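Local coordinates for protein probable aromatic acid decarboxylase (Escherichia coli, PDB 1SBZ) that probably transfers a prenyl group from dimethylallyl phosphate to reduced FMN, making the prenylated flavin cofactor used by a phenolic acid decarboxylase, at residues K2-M7 / D79-I84; G114-L119 / L170-L175. One frame throughout, in Å; residues are numbered along the deposited sequence.

Interaction 1: residues K2-M7 / D79-I84; sequences KLIVGM and DGMIVI
Ile4 and Met81 meet on one face of two central, adjacent strands in a parallel Rossmann-like sheet, whose strand order is 3-2-1-4-5-6. Their side chains cross at a slant, with Ile4 CB 3.9 Å from Met81 CG. Met81, a selenomethionine, sets CG anti to its backbone N (chi1 177°), and the extended chain beyond carries SE past Ile4 CG2 (4.1 Å). Met81 CE occupies the side of Gly6 where a CB would stand, at a spacing too tight for one, which suits glycine there, while Val103, Ala106, Ala107 and Val110 of helix 102-112 pack on the same long, unbranched chain. Where strand 80-83 gives way to the corner at Ile84, the Val5 and Ile84 side chains run alongside each other in one direction, Val5 CG1 meeting Ile84 CG2 at 4.1 Å; these branched residues suit an extended backbone, and both touch Leu19 of helix 13-24.

Ile4 and Gly6 each give one N-H and take one in return, forming the parallel ladder; Gly6 N to Ile82 O is 2.7 Å. At the start, Asp79 N binds Lys2 O at 2.7 Å, while its OD2 accepts Lys2 N on the anti side, 29° out of the carboxylate plane. Arg77 also pairs with this carboxylate, and Lys2 NZ binds Arg77 O. At the far end, the buried Ile84 O has no polar partner in the model; Met7 CG lies against it at 3.3 Å.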
ATOM      1  N   LYS D   2     -27.574  25.985  -8.670  1.00 37.96           N
ATOM      2  CA  LYS D   2     -28.411  24.788  -8.721  1.00 35.44           C
ATOM      3  C   LYS D   2     -27.818  23.705  -7.828  1.00 33.43           C
ATOM      4  O   LYS D   2     -26.688  23.274  -8.040  1.00 32.82           O
ATOM      5  CB  LYS D   2     -28.554  24.259 -10.150  1.00 35.59           C
ATOM      6  CG  LYS D   2     -29.217  25.200 -11.139  1.00 36.76           C
ATOM      7  CD  LYS D   2     -29.455  24.463 -12.451  1.00 39.07           C
ATOM      8  CE  LYS D   2     -29.293  25.379 -13.660  1.00 40.48           C
ATOM      9  NZ  LYS D   2     -28.823  24.608 -14.862  1.00 41.03           N
ATOM     10  N   LEU D   3     -28.586  23.279  -6.830  1.00 31.14           N
ATOM     11  CA  LEU D   3     -28.136  22.249  -5.891  1.00 28.86           C
ATOM     12  C   LEU D   3     -29.002  21.013  -5.968  1.00 27.47           C
ATOM     13  O   LEU D   3     -30.234  21.108  -6.012  1.00 27.12           O
ATOM     14  CB  LEU D   3     -28.145  22.769  -4.450  1.00 28.84           C
ATOM     15  CG  LEU D   3     -27.188  23.892  -4.058  1.00 28.84           C
ATOM     16  CD1 LEU D   3     -27.399  24.274  -2.588  1.00 26.80           C
ATOM     17  CD2 LEU D   3     -25.749  23.472  -4.305  1.00 28.13           C
ATOM     18  N   ILE D   4     -28.347  19.854  -5.988  1.00 25.35           N
ATOM     19  CA  ILE D   4     -29.036  18.589  -5.838  1.00 23.47           C
ATOM     20  C   ILE D   4     -29.055  18.201  -4.357  1.00 23.21           C
ATOM     21  O   ILE D   4     -28.042  18.305  -3.656  1.00 22.94           O
ATOM     22  CB  ILE D   4     -28.371  17.477  -6.683  1.00 23.43           C
ATOM     23  CG1 ILE D   4     -28.235  17.911  -8.149  1.00 22.16           C
ATOM     24  CG2 ILE D   4     -29.162  16.175  -6.571  1.00 21.69           C
ATOM     25  CD1 ILE D   4     -27.300  17.033  -8.977  1.00 22.77           C
ATOM     26  N   VAL D   5     -30.221  17.762  -3.897  1.00 22.32           N
ATOM     27  CA  VAL D   5     -30.417  17.326  -2.523  1.00 21.85           C
ATOM     28  C   VAL D   5     -30.913  15.889  -2.572  1.00 21.42           C
ATOM     29  O   VAL D   5     -32.035  15.618  -3.006  1.00 21.61           O
ATOM     30  CB  VAL D   5     -31.407  18.249  -1.754  1.00 21.87           C
ATOM     31  CG1 VAL D   5     -31.647  17.744  -0.335  1.00 22.29           C
ATOM     32  CG2 VAL D   5     -30.891  19.689  -1.710  1.00 21.91           C
ATOM     33  N   GLY D   6     -30.047  14.963  -2.177  1.00 20.88           N
ATOM     34  CA  GLY D   6     -30.435  13.566  -2.067  1.00 20.17           C
ATOM     35  C   GLY D   6     -30.847  13.310  -0.633  1.00 20.30           C
ATOM     36  O   GLY D   6     -30.227  13.828   0.291  1.00 20.08           O
HETATM   37  N   MSE D   7     -31.907  12.537  -0.439  1.00 20.25           N
HETATM   38  CA  MSE D   7     -32.273  12.102   0.902  1.00 20.86           C
HETATM   39  C   MSE D   7     -32.308  10.604   0.937  1.00 19.65           C
HETATM   40  O   MSE D   7     -32.703   9.952  -0.026  1.00 19.41           O
HETATM   41  CB  MSE D   7     -33.605  12.689   1.359  1.00 20.43           C
HETATM   42  CG  MSE D   7     -33.549  14.175   1.659  1.00 21.19           C
HETATM   43 SE   MSE D   7     -35.162  14.802   2.565  1.00 24.82          SE
HETATM   44  CE  MSE D   7     -35.074  13.769   4.224  1.00 22.19           C
ATOM     45  N   ASP D  79     -24.270  23.200  -9.262  1.00 27.13           N
ATOM     46  CA  ASP D  79     -23.169  23.660  -8.434  1.00 27.21           C
ATOM     47  C   ASP D  79     -22.742  22.613  -7.418  1.00 26.38           C
ATOM     48  O   ASP D  79     -21.772  22.810  -6.697  1.00 26.90           O
ATOM     49  CB  ASP D  79     -23.534  24.971  -7.742  1.00 27.59           C
ATOM     50  CG  ASP D  79     -23.757  26.085  -8.728  1.00 29.21           C
ATOM     51  OD1 ASP D  79     -22.827  26.894  -8.930  1.00 31.86           O
ATOM     52  OD2 ASP D  79     -24.812  26.204  -9.381  1.00 30.53           O
ATOM     53  N   GLY D  80     -23.462  21.498  -7.370  1.00 25.24           N
ATOM     54  CA  GLY D  80     -23.102  20.410  -6.470  1.00 23.67           C
ATOM     55  C   GLY D  80     -24.289  19.658  -5.923  1.00 22.72           C
ATOM     56  O   GLY D  80     -25.408  19.800  -6.419  1.00 22.36           O
HETATM   57  N   MSE D  81     -24.035  18.872  -4.878  1.00 21.62           N
HETATM   58  CA  MSE D  81     -25.009  17.936  -4.334  1.00 21.15           C
HETATM   59  C   MSE D  81     -24.781  17.740  -2.839  1.00 20.18           C
HETATM   60  O   MSE D  81     -23.643  17.700  -2.386  1.00 20.63           O
HETATM   61  CB  MSE D  81     -24.905  16.590  -5.064  1.00 20.61           C
HETATM   62  CG  MSE D  81     -25.823  15.479  -4.545  1.00 20.59           C
HETATM   63 SE   MSE D  81     -25.845  13.946  -5.752  1.00 23.52          SE
HETATM   64  CE  MSE D  81     -27.171  12.883  -4.861  1.00 21.01           C
ATOM     65  N   ILE D  82     -25.873  17.638  -2.086  1.00 19.71           N
ATOM     66  CA  ILE D  82     -25.838  17.284  -0.671  1.00 19.00           C
ATOM     67  C   ILE D  82     -26.669  16.024  -0.484  1.00 18.68           C
ATOM     68  O   ILE D  82     -27.785  15.940  -0.984  1.00 19.07           O
ATOM     69  CB  ILE D  82     -26.419  18.428   0.215  1.00 19.05           C
ATOM     70  CG1 ILE D  82     -25.713  19.751  -0.072  1.00 18.30           C
ATOM     71  CG2 ILE D  82     -26.297  18.080   1.708  1.00 19.34           C
ATOM     72  CD1 ILE D  82     -26.450  20.985   0.423  1.00 18.75           C
ATOM     73  N   VAL D  83     -26.134  15.041   0.228  1.00 17.85           N
ATOM     74  CA  VAL D  83     -26.938  13.879   0.611  1.00 17.10           C
ATOM     75  C   VAL D  83     -27.143  13.947   2.119  1.00 17.56           C
ATOM     76  O   VAL D  83     -26.176  13.855   2.884  1.00 17.39           O
ATOM     77  CB  VAL D  83     -26.277  12.543   0.197  1.00 16.93           C
ATOM     78  CG1 VAL D  83     -27.221  11.370   0.456  1.00 15.32           C
ATOM     79  CG2 VAL D  83     -25.850  12.579  -1.281  1.00 15.30           C
ATOM     80  N   ILE D  84     -28.400  14.114   2.536  1.00 17.71           N
ATOM     81  CA  ILE D  84     -28.730  14.430   3.930  1.00 17.69           C
ATOM     82  C   ILE D  84     -30.071  13.839   4.415  1.00 17.93           C
ATOM     83  O   ILE D  84     -31.135  14.205   3.902  1.00 18.30           O
ATOM     84  CB  ILE D  84     -28.689  15.977   4.139  1.00 18.01           C
ATOM     85  CG1 ILE D  84     -28.979  16.343   5.596  1.00 17.48           C
ATOM     86  CG2 ILE D  84     -29.624  16.707   3.132  1.00 17.06           C
ATOM     87  CD1 ILE D  84     -28.771  17.825   5.902  1.00 17.72           C
TER

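Interaction 2: residues G114-L119 / L170-L175; sequences GRKLVL and LDQFGL
Leu170 O accepts two N-H groups, Phe173 N at 2.8 Å and Leu175 N at 3.3 Å, which reach it from opposite faces of the carbonyl plane; the turn so fixed holds the Phe173 ring against Val118 and Lys116 of the facing strand. The Val118 and Phe173 side chains pass alongside each other, running in opposite senses. With Val118 CG1 anti to the backbone N (chi1 177°), CG2 is the branch that touches the ring, lying 3.6 Å from Phe173 CE1, and it also meets Gln172 CB at 3.8 Å. A compact, branched valine thus serves both neighbours at once.

The turn is a Schellman motif closing helix 158-170; its two bonds are Leu175 N to Leu170 O and Gly174 N to Asp171 O. Gly174 is the C-prime residue, and glycine readily adopts the positive phi needed there. Through Gln172 and Phe173, within this turn, the chain packs on strand 116-121 of the parallel Rossmann-like sheet. Asp171 OD2 forms salt bridges with Arg168 and Arg182.

Lys116 contributes mainly its aliphatic part. Its CG rests 4.0 Å from Phe173 CZ, the two side chains crossing at a slant, and the bent chain brings CE, rather than NZ, up to Gln172 OE1, at 3.3 Å. Lys116 NZ stays 4.1 Å from Gln172 OE1, too far for a hydrogen bond, though the positive end probably still attracts the amide oxygen. A flexible, uncharged polar residue suits this subunit boundary: Gln172 also packs against Pro125 of a second subunit and Glu113 of a third.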
ATOM      1  N   GLY D 114     -16.404  17.250 -11.568  1.00 18.59           N
ATOM      2  CA  GLY D 114     -15.593  18.081 -10.672  1.00 18.10           C
ATOM      3  C   GLY D 114     -16.421  19.000  -9.787  1.00 18.15           C
ATOM      4  O   GLY D 114     -15.916  19.997  -9.289  1.00 18.01           O
ATOM      5  N   ARG D 115     -17.690  18.656  -9.580  1.00 18.07           N
ATOM      6  CA  ARG D 115     -18.594  19.480  -8.781  1.00 18.50           C
ATOM      7  C   ARG D 115     -18.550  19.026  -7.327  1.00 18.84           C
ATOM      8  O   ARG D 115     -18.046  17.929  -7.021  1.00 18.62           O
ATOM      9  CB  ARG D 115     -20.018  19.434  -9.349  1.00 18.42           C
ATOM     10  CG  ARG D 115     -20.077  19.873 -10.810  1.00 18.43           C
ATOM     11  CD  ARG D 115     -21.436  19.735 -11.491  1.00 19.45           C
ATOM     12  NE  ARG D 115     -21.317  20.124 -12.900  1.00 19.79           N
ATOM     13  CZ  ARG D 115     -22.111  19.711 -13.884  1.00 20.39           C
ATOM     14  NH1 ARG D 115     -23.121  18.880 -13.647  1.00 20.20           N
ATOM     15  NH2 ARG D 115     -21.876  20.128 -15.123  1.00 19.99           N
ATOM     16  N   LYS D 116     -19.047  19.874  -6.431  1.00 18.81           N
ATOM     17  CA  LYS D 116     -18.901  19.621  -4.997  1.00 19.09           C
ATOM     18  C   LYS D 116     -19.918  18.598  -4.500  1.00 18.84           C
ATOM     19  O   LYS D 116     -21.122  18.763  -4.711  1.00 19.32           O
ATOM     20  CB  LYS D 116     -19.000  20.926  -4.197  1.00 19.55           C
ATOM     21  CG  LYS D 116     -18.975  20.715  -2.689  1.00 21.00           C
ATOM     22  CD  LYS D 116     -18.086  21.727  -1.997  1.00 26.74           C
ATOM     23  CE  LYS D 116     -17.434  21.107  -0.767  1.00 27.96           C
ATOM     24  NZ  LYS D 116     -16.838  19.753  -1.065  1.00 32.56           N
ATOM     25  N   LEU D 117     -19.429  17.541  -3.854  1.00 18.40           N
ATOM     26  CA  LEU D 117     -20.295  16.583  -3.175  1.00 17.84           C
ATOM     27  C   LEU D 117     -20.148  16.697  -1.653  1.00 17.97           C
ATOM     28  O   LEU D 117     -19.040  16.593  -1.118  1.00 17.42           O
ATOM     29  CB  LEU D 117     -19.995  15.152  -3.650  1.00 18.04           C
ATOM     30  CG  LEU D 117     -20.885  14.013  -3.126  1.00 18.06           C
ATOM     31  CD1 LEU D 117     -22.351  14.247  -3.477  1.00 17.61           C
ATOM     32  CD2 LEU D 117     -20.430  12.667  -3.672  1.00 17.06           C
ATOM     33  N   VAL D 118     -21.269  16.928  -0.967  1.00 18.21           N
ATOM     34  CA  VAL D 118     -21.284  17.043   0.490  1.00 18.31           C
ATOM     35  C   VAL D 118     -22.165  15.940   1.064  1.00 18.11           C
ATOM     36  O   VAL D 118     -23.356  15.878   0.778  1.00 18.26           O
ATOM     37  CB  VAL D 118     -21.792  18.431   0.968  1.00 18.39           C
ATOM     38  CG1 VAL D 118     -21.863  18.499   2.501  1.00 19.05           C
ATOM     39  CG2 VAL D 118     -20.914  19.543   0.426  1.00 19.21           C
ATOM     40  N   LEU D 119     -21.575  15.067   1.868  1.00 17.52           N
ATOM     41  CA  LEU D 119     -22.329  13.970   2.474  1.00 17.25           C
ATOM     42  C   LEU D 119     -22.581  14.256   3.938  1.00 17.07           C
ATOM     43  O   LEU D 119     -21.727  14.822   4.621  1.00 17.43           O
ATOM     44  CB  LEU D 119     -21.540  12.669   2.335  1.00 17.19           C
ATOM     45  CG  LEU D 119     -21.740  11.716   1.152  1.00 18.43           C
ATOM     46  CD1 LEU D 119     -22.410  12.326  -0.084  1.00 17.80           C
ATOM     47  CD2 LEU D 119     -20.428  10.999   0.797  1.00 17.62           C
ATOM     48  N   LEU D 170     -24.573  24.003   5.064  1.00 29.19           N
ATOM     49  CA  LEU D 170     -24.686  25.131   4.125  1.00 29.43           C
ATOM     50  C   LEU D 170     -23.394  25.928   3.940  1.00 29.42           C
ATOM     51  O   LEU D 170     -23.112  26.392   2.833  1.00 29.33           O
ATOM     52  CB  LEU D 170     -25.808  26.076   4.558  1.00 29.51           C
ATOM     53  CG  LEU D 170     -27.212  25.933   3.958  1.00 30.57           C
ATOM     54  CD1 LEU D 170     -27.484  24.551   3.378  1.00 31.16           C
ATOM     55  CD2 LEU D 170     -28.255  26.309   5.004  1.00 30.86           C
ATOM     56  N   ASP D 171     -22.621  26.083   5.019  1.00 29.51           N
ATOM     57  CA  ASP D 171     -21.290  26.699   4.957  1.00 29.93           C
ATOM     58  C   ASP D 171     -20.438  26.134   3.817  1.00 30.17           C
ATOM     59  O   ASP D 171     -19.622  26.848   3.235  1.00 29.89           O
ATOM     60  CB  ASP D 171     -20.539  26.512   6.280  1.00 30.25           C
ATOM     61  CG  ASP D 171     -20.939  27.527   7.339  1.00 30.72           C
ATOM     62  OD1 ASP D 171     -21.660  28.496   7.006  1.00 31.38           O
ATOM     63  OD2 ASP D 171     -20.566  27.439   8.530  1.00 30.98           O
ATOM     64  N   GLN D 172     -20.647  24.856   3.505  1.00 30.57           N
ATOM     65  CA  GLN D 172     -19.922  24.172   2.431  1.00 31.45           C
ATOM     66  C   GLN D 172     -20.167  24.784   1.053  1.00 31.92           C
ATOM     67  O   GLN D 172     -19.348  24.630   0.144  1.00 31.98           O
ATOM     68  CB  GLN D 172     -20.266  22.681   2.419  1.00 31.33           C
ATOM     69  CG  GLN D 172     -19.687  21.912   3.585  1.00 31.87           C
ATOM     70  CD  GLN D 172     -18.175  21.869   3.542  1.00 33.45           C
ATOM     71  OE1 GLN D 172     -17.581  21.666   2.474  1.00 33.84           O
ATOM     72  NE2 GLN D 172     -17.541  22.067   4.695  1.00 33.53           N
ATOM     73  N   PHE D 173     -21.290  25.483   0.904  1.00 32.67           N
ATOM     74  CA  PHE D 173     -21.618  26.155  -0.353  1.00 33.43           C
ATOM     75  C   PHE D 173     -21.632  27.680  -0.218  1.00 34.32           C
ATOM     76  O   PHE D 173     -22.257  28.375  -1.024  1.00 34.11           O
ATOM     77  CB  PHE D 173     -22.959  25.647  -0.893  1.00 33.13           C
ATOM     78  CG  PHE D 173     -22.910  24.234  -1.403  1.00 32.79           C
ATOM     79  CD1 PHE D 173     -23.290  23.173  -0.588  1.00 32.93           C
ATOM     80  CD2 PHE D 173     -22.484  23.961  -2.698  1.00 32.65           C
ATOM     81  CE1 PHE D 173     -23.244  21.860  -1.053  1.00 32.00           C
ATOM     82  CE2 PHE D 173     -22.438  22.647  -3.175  1.00 32.74           C
ATOM     83  CZ  PHE D 173     -22.820  21.596  -2.349  1.00 32.23           C
ATOM     84  N   GLY D 174     -20.939  28.187   0.802  1.00 35.40           N
ATOM     85  CA  GLY D 174     -20.866  29.621   1.078  1.00 36.98           C
ATOM     86  C   GLY D 174     -22.221  30.269   1.306  1.00 38.25           C
ATOM     87  O   GLY D 174     -22.394  31.463   1.057  1.00 38.30           O
ATOM     88  N   LEU D 175     -23.182  29.477   1.776  1.00 39.34           N
ATOM     89  CA  LEU D 175     -24.530  29.966   2.041  1.00 40.63           C
ATOM     90  C   LEU D 175     -24.694  30.306   3.517  1.00 41.97           C
ATOM     91  O   LEU D 175     -24.134  29.630   4.386  1.00 42.00           O
ATOM     92  CB  LEU D 175     -25.574  28.936   1.591  1.00 40.43           C
ATOM     93  CG  LEU D 175     -25.647  28.656   0.084  1.00 39.69           C
ATOM     94  CD1 LEU D 175     -26.403  27.365  -0.203  1.00 39.57           C
ATOM     95  CD2 LEU D 175     -26.278  29.821  -0.666  1.00 39.82           C
TER

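Interaction 1 lies in the buried middle of the sheet, interaction 2 nearer the edge of the subunit, their centres about 8 Å apart. They share the sheet itself: strand 80-86 pairs with strand 2-7 on one side and with strand 116-121 on the other, the latter by Met81 N to Lys116 O and Met81 O to Val118 N, both 2.9 Å. Phe173 joins them a second time, its CE1 lying 3.4 Å from Ile82 CG1. Backbone hydrogen bonds dominate the strand pair of interaction 1, whereas interaction 2 sets side chains of the turn that closes the helix on a strand by mostly apolar touch. Interaction 1 approaches the FMN site at Val83; interaction 2 lies away from it, beside other subunits.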